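PDB 2AZ4: metallo-beta-lactamase domain-containing protein from Enterococcus faecalis, which is of unknown function but carries a two-zinc site in a metallo-beta-lactamase fold and may act as an RNA-binding exonuclease. Local coordinates for residues A5-T10 / I23-K28; L147-V152 / I162-H167; T257-P262 / Q331-F336. All coordinates share one frame; numbering follows the deposited sequence.

Contact 1: residues A5-T10 / I23-K28; sequences AKTTVT and IEVAYK
Tyr27 lies along the backbone of residues 5-7, which leads into the neighbouring strand. Its CB sets off with CG anti to the backbone N (chi1 -177°), which sends the ring past its own carbonyl side toward Ala5. CG comes only within 4.2 Å of Thr7 OG1; CD1 then sits 3.3 Å from Thr7 OG1 and 3.5 Å from Lys6 O, CE1 is 3.6 Å from Ala5 O, and CZ and OH end near Ala5 CB. Thr7 OG1 is hydrogen-bonded to Thr179 OG1. Lys28 CG rests 3.8 Å above one ring face, toward the rim, and its NZ goes on to a salt bridge with Glu157.

Strands 7-13 and 22-27 form an antiparallel beta hairpin at the N-terminus, inside one of the two mixed sheets of the metallo-beta-lactamase fold. Thr8 with Ala26 and Thr10 with Glu24 are hydrogen-bonded pairs, each closed by reciprocal bonds such as Thr8 N to Ala26 O at 2.9 Å. Val9 and Val25 form the non-hydrogen-bonded pair between them and point to the face packed on Ile184. There Val9 CG1 meets Ile23 CG2 at 3.7 Å. On the other face a water joins Thr10 OG1 to Glu24 OE1, which also bonds His12 NE2.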
# COMPACT_ATOMS: atom_id res chain seq x y z
N ALA A 5 -23.58 13.22 -23.84
CA ALA A 5 -22.46 13.61 -22.93
C ALA A 5 -21.39 12.52 -22.90
O ALA A 5 -21.69 11.33 -22.84
CB ALA A 5 -22.97 13.89 -21.53
N LYS A 6 -20.14 12.95 -22.96
CA LYS A 6 -19.01 12.04 -23.03
C LYS A 6 -18.51 11.68 -21.63
O LYS A 6 -18.65 12.47 -20.68
CB LYS A 6 -17.90 12.65 -23.89
CG LYS A 6 -18.32 12.99 -25.34
CD LYS A 6 -18.51 11.73 -26.21
CE LYS A 6 -18.96 12.06 -27.64
NZ LYS A 6 -20.41 11.74 -27.88
N THR A 7 -17.97 10.47 -21.49
CA THR A 7 -17.25 10.05 -20.30
C THR A 7 -15.77 10.21 -20.66
O THR A 7 -15.30 9.60 -21.62
CB THR A 7 -17.60 8.60 -19.86
OG1 THR A 7 -18.99 8.52 -19.50
CG2 THR A 7 -16.77 8.16 -18.66
N THR A 8 -15.04 11.04 -19.94
CA THR A 8 -13.62 11.23 -20.24
C THR A 8 -12.73 10.72 -19.09
O THR A 8 -12.96 11.06 -17.93
CB THR A 8 -13.30 12.72 -20.54
OG1 THR A 8 -14.17 13.19 -21.57
CG2 THR A 8 -11.85 12.89 -21.03
N VAL A 9 -11.72 9.93 -19.44
CA VAL A 9 -10.69 9.46 -18.52
C VAL A 9 -9.37 10.18 -18.82
O VAL A 9 -8.91 10.16 -19.96
CB VAL A 9 -10.46 7.93 -18.68
CG1 VAL A 9 -9.59 7.39 -17.58
CG2 VAL A 9 -11.77 7.15 -18.74
N THR A 10 -8.76 10.79 -17.80
CA THR A 10 -7.52 11.53 -17.97
C THR A 10 -6.46 10.95 -17.07
O THR A 10 -6.70 10.79 -15.86
CB THR A 10 -7.63 13.01 -17.57
OG1 THR A 10 -8.75 13.63 -18.22
CG2 THR A 10 -6.36 13.78 -17.96
N ILE A 23 -5.79 9.45 -11.69
CA ILE A 23 -6.63 9.38 -12.85
C ILE A 23 -7.91 10.09 -12.50
O ILE A 23 -8.38 9.99 -11.37
CB ILE A 23 -6.88 7.89 -13.25
CG1 ILE A 23 -5.55 7.25 -13.70
CG2 ILE A 23 -7.97 7.76 -14.27
CD1 ILE A 23 -5.57 5.71 -13.70
N GLU A 24 -8.43 10.81 -13.49
CA GLU A 24 -9.72 11.46 -13.42
C GLU A 24 -10.72 10.79 -14.34
O GLU A 24 -10.40 10.44 -15.48
CB GLU A 24 -9.60 12.93 -13.81
CG GLU A 24 -10.92 13.67 -13.78
CD GLU A 24 -10.79 15.12 -14.23
OE1 GLU A 24 -9.67 15.55 -14.55
OE2 GLU A 24 -11.81 15.83 -14.26
N VAL A 25 -11.92 10.61 -13.83
CA VAL A 25 -13.05 10.16 -14.63
C VAL A 25 -14.10 11.23 -14.50
O VAL A 25 -14.52 11.56 -13.39
CB VAL A 25 -13.60 8.78 -14.20
CG1 VAL A 25 -14.79 8.39 -15.09
CG2 VAL A 25 -12.52 7.70 -14.33
N ALA A 26 -14.50 11.80 -15.63
CA ALA A 26 -15.48 12.90 -15.66
C ALA A 26 -16.67 12.62 -16.57
O ALA A 26 -16.53 12.05 -17.66
CB ALA A 26 -14.81 14.18 -16.09
N TYR A 27 -17.84 13.04 -16.10
CA TYR A 27 -19.12 12.89 -16.79
C TYR A 27 -20.05 14.01 -16.33
O TYR A 27 -20.35 14.14 -15.14
CB TYR A 27 -19.78 11.55 -16.46
CG TYR A 27 -21.07 11.33 -17.22
CD1 TYR A 27 -21.05 10.97 -18.57
CD2 TYR A 27 -22.31 11.49 -16.60
CE1 TYR A 27 -22.23 10.77 -19.29
CE2 TYR A 27 -23.50 11.30 -17.31
CZ TYR A 27 -23.44 10.93 -18.66
OH TYR A 27 -24.60 10.71 -19.36
N LYS A 28 -20.52 14.80 -17.31
CA LYS A 28 -21.34 16.00 -17.08
C LYS A 28 -20.67 16.90 -16.04
O LYS A 28 -19.50 17.23 -16.20
CB LYS A 28 -22.79 15.66 -16.71
CG LYS A 28 -23.61 15.05 -17.84
CD LYS A 28 -25.00 14.73 -17.33
CE LYS A 28 -25.99 14.54 -18.46
NZ LYS A 28 -27.35 14.18 -17.91
O HOH W 1 -19.92 14.85 -20.08
O HOH W 2 -9.10 16.38 -17.30

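Contact 2: residues L147-V152 / I162-H167; sequences LNKNDV and IVPVDH. With ZN (zinc ion), chain C.
Ile162 and Pro164 receive the turn of residues 148-151 on the edge of strand 158-164. The turn is type II, and two backbone bonds fasten it: Asn150 N reaches Ile162 O at 2.8 Å, rather bent at 130°, while Ile162 N gives a straighter bond to Asp151 O at 3.0 Å.

Ile162 places its longer branch, CG1, anti to the backbone N (chi1 -175°), and CG2 falls between the backbone N and the carbonyl carbon. From there CG2 touches Leu147 CD1, 3.9 Å away, and also reaches Asp151 O, with Asp151 CB a little farther off. Lys149 runs extended beyond CG and crosses Pro164 at about a right angle, its methylenes from CB to CE laid on the proline ring, CG to CG 3.8 Å. Its NZ ends in a long, weak ion pair with Glu199. Asn150 starts away from the strand, but its amide bends back until OD1 lies 3.6 Å from Pro164 CD and near both methyls of Val163. Within the turn, Asp151 OD2 accepts Asn148 N at 2.6 Å from above the carboxylate plane.

Past Pro164 the chain leaves the turn and reaches the metal: His167 NE2 binds zinc at 2.2 Å beside His92, His94, Asp189 and two waters, and Gly381 O holds ND1. Together with the zinc bond, that bond to ND1 probably holds the ring's rotation, and it probably strengthens NE2 as a donor to the metal, whereas the turn itself grips the strand by backbone bonds and apolar packing.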
# COMPACT_ATOMS: atom_id res chain seq x y z
N LEU A 147 -15.61 3.22 4.31
CA LEU A 147 -16.71 2.47 3.70
C LEU A 147 -16.56 0.96 3.95
O LEU A 147 -15.51 0.49 4.37
CB LEU A 147 -16.73 2.71 2.17
CG LEU A 147 -16.91 4.15 1.71
CD1 LEU A 147 -16.80 4.19 0.17
CD2 LEU A 147 -18.28 4.74 2.21
N ASN A 148 -17.65 0.23 3.71
CA ASN A 148 -17.71 -1.20 3.83
C ASN A 148 -17.45 -1.84 2.48
O ASN A 148 -17.57 -1.22 1.43
CB ASN A 148 -19.10 -1.62 4.36
CG ASN A 148 -19.43 -0.99 5.71
OD1 ASN A 148 -20.48 -0.35 5.88
ND2 ASN A 148 -18.54 -1.17 6.66
N LYS A 149 -17.08 -3.11 2.49
CA LYS A 149 -16.85 -3.79 1.23
C LYS A 149 -18.07 -3.71 0.30
O LYS A 149 -19.22 -3.85 0.72
CB LYS A 149 -16.44 -5.23 1.51
CG LYS A 149 -15.12 -5.31 2.28
CD LYS A 149 -14.97 -6.71 2.87
CE LYS A 149 -13.52 -7.03 3.12
NZ LYS A 149 -13.45 -8.34 3.80
N ASN A 150 -17.77 -3.46 -0.97
CA ASN A 150 -18.76 -3.39 -2.06
C ASN A 150 -19.77 -2.24 -1.94
O ASN A 150 -20.81 -2.28 -2.60
CB ASN A 150 -19.48 -4.74 -2.25
CG ASN A 150 -18.51 -5.92 -2.33
OD1 ASN A 150 -17.66 -5.99 -3.21
ND2 ASN A 150 -18.65 -6.85 -1.41
N ASP A 151 -19.47 -1.22 -1.13
CA ASP A 151 -20.34 -0.03 -1.07
C ASP A 151 -20.29 0.69 -2.40
O ASP A 151 -19.25 0.68 -3.08
CB ASP A 151 -19.91 0.95 0.03
CG ASP A 151 -20.31 0.49 1.44
OD1 ASP A 151 -21.14 -0.44 1.60
OD2 ASP A 151 -19.79 1.09 2.41
N VAL A 152 -21.41 1.33 -2.76
CA VAL A 152 -21.52 2.10 -3.97
C VAL A 152 -21.71 3.58 -3.57
O VAL A 152 -22.60 3.93 -2.76
CB VAL A 152 -22.70 1.60 -4.88
CG1 VAL A 152 -22.86 2.47 -6.14
CG2 VAL A 152 -22.49 0.14 -5.27
N ILE A 162 -16.69 0.13 -4.47
CA ILE A 162 -15.38 -0.12 -3.88
C ILE A 162 -15.27 -1.58 -3.45
O ILE A 162 -15.97 -2.04 -2.54
CB ILE A 162 -15.04 0.89 -2.75
CG1 ILE A 162 -13.62 0.70 -2.24
CG2 ILE A 162 -16.08 0.84 -1.63
CD1 ILE A 162 -13.03 1.96 -1.58
N VAL A 163 -14.40 -2.31 -4.10
CA VAL A 163 -14.44 -3.76 -4.01
C VAL A 163 -13.13 -4.21 -3.41
O VAL A 163 -12.10 -3.82 -3.93
CB VAL A 163 -14.58 -4.36 -5.45
CG1 VAL A 163 -14.53 -5.89 -5.41
CG2 VAL A 163 -15.90 -3.88 -6.13
N PRO A 164 -13.16 -5.06 -2.37
CA PRO A 164 -11.94 -5.55 -1.72
C PRO A 164 -11.14 -6.45 -2.65
O PRO A 164 -11.70 -7.26 -3.42
CB PRO A 164 -12.46 -6.35 -0.52
CG PRO A 164 -13.84 -6.81 -0.98
CD PRO A 164 -14.37 -5.62 -1.73
N VAL A 165 -9.83 -6.30 -2.56
CA VAL A 165 -8.92 -7.02 -3.39
C VAL A 165 -7.76 -7.50 -2.51
O VAL A 165 -7.44 -6.85 -1.53
CB VAL A 165 -8.54 -6.07 -4.54
CG1 VAL A 165 -7.11 -5.59 -4.48
CG2 VAL A 165 -9.09 -6.56 -5.87
N ASP A 166 -7.15 -8.64 -2.86
CA ASP A 166 -6.06 -9.22 -2.09
C ASP A 166 -4.77 -8.43 -2.40
O ASP A 166 -4.37 -8.30 -3.56
CB ASP A 166 -6.00 -10.72 -2.46
CG ASP A 166 -4.72 -11.45 -2.02
OD1 ASP A 166 -3.92 -10.91 -1.22
OD2 ASP A 166 -4.52 -12.60 -2.53
N HIS A 167 -4.17 -7.85 -1.37
CA HIS A 167 -2.90 -7.10 -1.49
C HIS A 167 -2.22 -7.16 -0.11
O HIS A 167 -2.85 -7.54 0.87
CB HIS A 167 -3.18 -5.66 -1.98
CG HIS A 167 -1.95 -4.84 -2.27
ND1 HIS A 167 -0.88 -5.32 -3.00
CD2 HIS A 167 -1.64 -3.56 -1.94
CE1 HIS A 167 0.05 -4.38 -3.08
NE2 HIS A 167 -0.39 -3.30 -2.46
ZN ZN C . 0.51 -1.28 -2.73
O HOH W 3 2.53 -1.99 -3.21
O HOH W 4 1.93 0.47 -3.23

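Contact 3: residues T257-P262 / Q331-F336; sequences TFNGYP and QVVNQF
Phe258 overlaps the start of Gln331, the two side chains crossing obliquely, with CE2 3.7 Å from Gln331 N and 4.0 Å from its CB. The ring gets there because CG stands between the backbone N and the carbonyl carbon (chi1 78°); ring and Gln331 amide planes are 20° apart. Val332 N donates to Phe258 O at 2.9 Å, and Gln331 CA adds a CA-H...O contact to the same oxygen.

Gln331 stretches out fully beyond CG, and NE2 meets Asn259 OD1 at 3.0 Å in a nearly straight bond. The acceptor lies in the amide plane of Gln331, while NE2 is tilted 24° from the carbonyl plane of Asn259. Gly260 N adds a weak bond to that OD1, and Gln331 OE1 accepts from Glu282 N, so both ends of the glutamine amide are held. Asn259 ND2 donates to a water that also makes a weak bond to Val332 O. On the far flank Val332 CG1 packs 3.4 Å from Thr257 OG1.

Phe258 and Gln331 form a parallel bridge where strand 328-331 ends beside strand 256-260, a pairing of inner strands in the six-stranded parallel sheet, flanked by helices, consistent with the beta-CASP domain inserted in metallo-beta-lactamase nucleases.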
# COMPACT_ATOMS: atom_id res chain seq x y z
N THR A 257 13.94 -12.95 16.37
CA THR A 257 13.21 -11.70 16.24
C THR A 257 12.82 -11.52 14.78
O THR A 257 13.34 -12.21 13.90
CB THR A 257 14.05 -10.48 16.72
OG1 THR A 257 15.26 -10.41 15.96
CG2 THR A 257 14.42 -10.63 18.19
N PHE A 258 11.91 -10.59 14.51
CA PHE A 258 11.47 -10.38 13.16
C PHE A 258 10.97 -8.95 13.02
O PHE A 258 10.86 -8.23 14.01
CB PHE A 258 10.34 -11.37 12.81
CG PHE A 258 9.00 -10.99 13.38
CD1 PHE A 258 8.01 -10.48 12.56
CD2 PHE A 258 8.74 -11.12 14.75
CE1 PHE A 258 6.76 -10.12 13.09
CE2 PHE A 258 7.50 -10.75 15.29
CZ PHE A 258 6.52 -10.26 14.46
N ASN A 259 10.64 -8.56 11.79
CA ASN A 259 9.89 -7.34 11.56
C ASN A 259 9.13 -7.46 10.26
O ASN A 259 9.50 -8.26 9.39
CB ASN A 259 10.78 -6.10 11.61
CG ASN A 259 9.98 -4.78 11.79
OD1 ASN A 259 8.81 -4.77 12.16
ND2 ASN A 259 10.63 -3.68 11.51
N GLY A 260 8.05 -6.69 10.14
CA GLY A 260 7.26 -6.69 8.92
C GLY A 260 6.81 -5.27 8.68
O GLY A 260 7.19 -4.35 9.42
N TYR A 261 6.01 -5.07 7.65
CA TYR A 261 5.56 -3.73 7.34
C TYR A 261 4.17 -3.57 7.94
O TYR A 261 3.36 -4.43 7.74
CB TYR A 261 5.58 -3.48 5.83
CG TYR A 261 5.33 -2.03 5.53
CD1 TYR A 261 6.34 -1.08 5.75
CD2 TYR A 261 4.07 -1.59 5.12
CE1 TYR A 261 6.10 0.29 5.53
CE2 TYR A 261 3.82 -0.24 4.90
CZ TYR A 261 4.85 0.69 5.10
OH TYR A 261 4.62 2.04 4.88
N PRO A 262 3.90 -2.49 8.69
CA PRO A 262 2.66 -2.44 9.51
C PRO A 262 1.31 -2.50 8.77
O PRO A 262 0.31 -2.93 9.34
CB PRO A 262 2.78 -1.11 10.28
CG PRO A 262 4.20 -0.71 10.18
CD PRO A 262 4.68 -1.24 8.84
N GLN A 331 9.13 -8.61 17.85
CA GLN A 331 9.31 -7.70 16.74
C GLN A 331 10.40 -6.70 17.10
O GLN A 331 10.22 -5.86 18.00
CB GLN A 331 7.99 -6.99 16.43
CG GLN A 331 8.08 -5.85 15.38
CD GLN A 331 6.78 -5.06 15.24
OE1 GLN A 331 5.93 -5.11 16.12
NE2 GLN A 331 6.62 -4.31 14.12
N VAL A 332 11.54 -6.75 16.41
CA VAL A 332 12.60 -5.75 16.67
C VAL A 332 12.52 -4.65 15.62
O VAL A 332 12.42 -4.94 14.42
CB VAL A 332 14.02 -6.39 16.72
CG1 VAL A 332 14.31 -7.16 15.43
CG2 VAL A 332 15.11 -5.34 16.99
N VAL A 333 12.53 -3.39 16.07
CA VAL A 333 12.34 -2.23 15.18
C VAL A 333 13.51 -1.22 15.16
O VAL A 333 13.58 -0.35 14.28
CB VAL A 333 11.01 -1.50 15.50
CG1 VAL A 333 9.82 -2.43 15.29
CG2 VAL A 333 11.02 -0.92 16.94
N ASN A 334 14.38 -1.32 16.16
CA ASN A 334 15.56 -0.50 16.30
C ASN A 334 16.49 -1.07 17.39
O ASN A 334 16.26 -2.17 17.87
CB ASN A 334 15.21 0.97 16.61
CG ASN A 334 14.48 1.13 17.95
OD1 ASN A 334 14.30 0.18 18.72
ND2 ASN A 334 14.06 2.36 18.24
N GLN A 335 17.53 -0.32 17.75
CA GLN A 335 18.57 -0.76 18.68
C GLN A 335 19.07 -2.16 18.36
O GLN A 335 19.12 -3.01 19.24
CB GLN A 335 18.10 -0.69 20.14
CG GLN A 335 17.91 0.72 20.64
CD GLN A 335 17.81 0.77 22.16
OE1 GLN A 335 18.82 0.60 22.88
NE2 GLN A 335 16.60 0.98 22.66
N PHE A 336 19.42 -2.41 17.10
CA PHE A 336 19.77 -3.78 16.70
C PHE A 336 21.08 -4.23 17.36
O PHE A 336 21.35 -5.43 17.44
CB PHE A 336 19.83 -3.94 15.16
CG PHE A 336 18.48 -3.87 14.51
CD1 PHE A 336 17.78 -5.03 14.21
CD2 PHE A 336 17.90 -2.64 14.19
CE1 PHE A 336 16.52 -4.96 13.60
CE2 PHE A 336 16.62 -2.57 13.60
CZ PHE A 336 15.95 -3.71 13.31
O HOH W 5 13.51 -4.36 11.29

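The three contacts follow one another along the chain without nesting. Contact 1 is a hairpin in one mixed sheet of the metallo-beta-lactamase fold. Contact 2 bridges the two mixed sheets of that fold: its first segment runs from the end of strand 145-147 (contact 1's sheet) to the start of strand 152-155, and its second lies on strand 158-164 and ends at a zinc. Their centres are 22 Å apart. Contact 3 belongs to the separate parallel sheet, its centre 30 Å from contact 2 and 44 Å from contact 1, on the opposite side of the chain's centre from both. The chain then returns to the zinc-binding fold in strands 399-403 and 426-428, so contact 3 lies in an insertion.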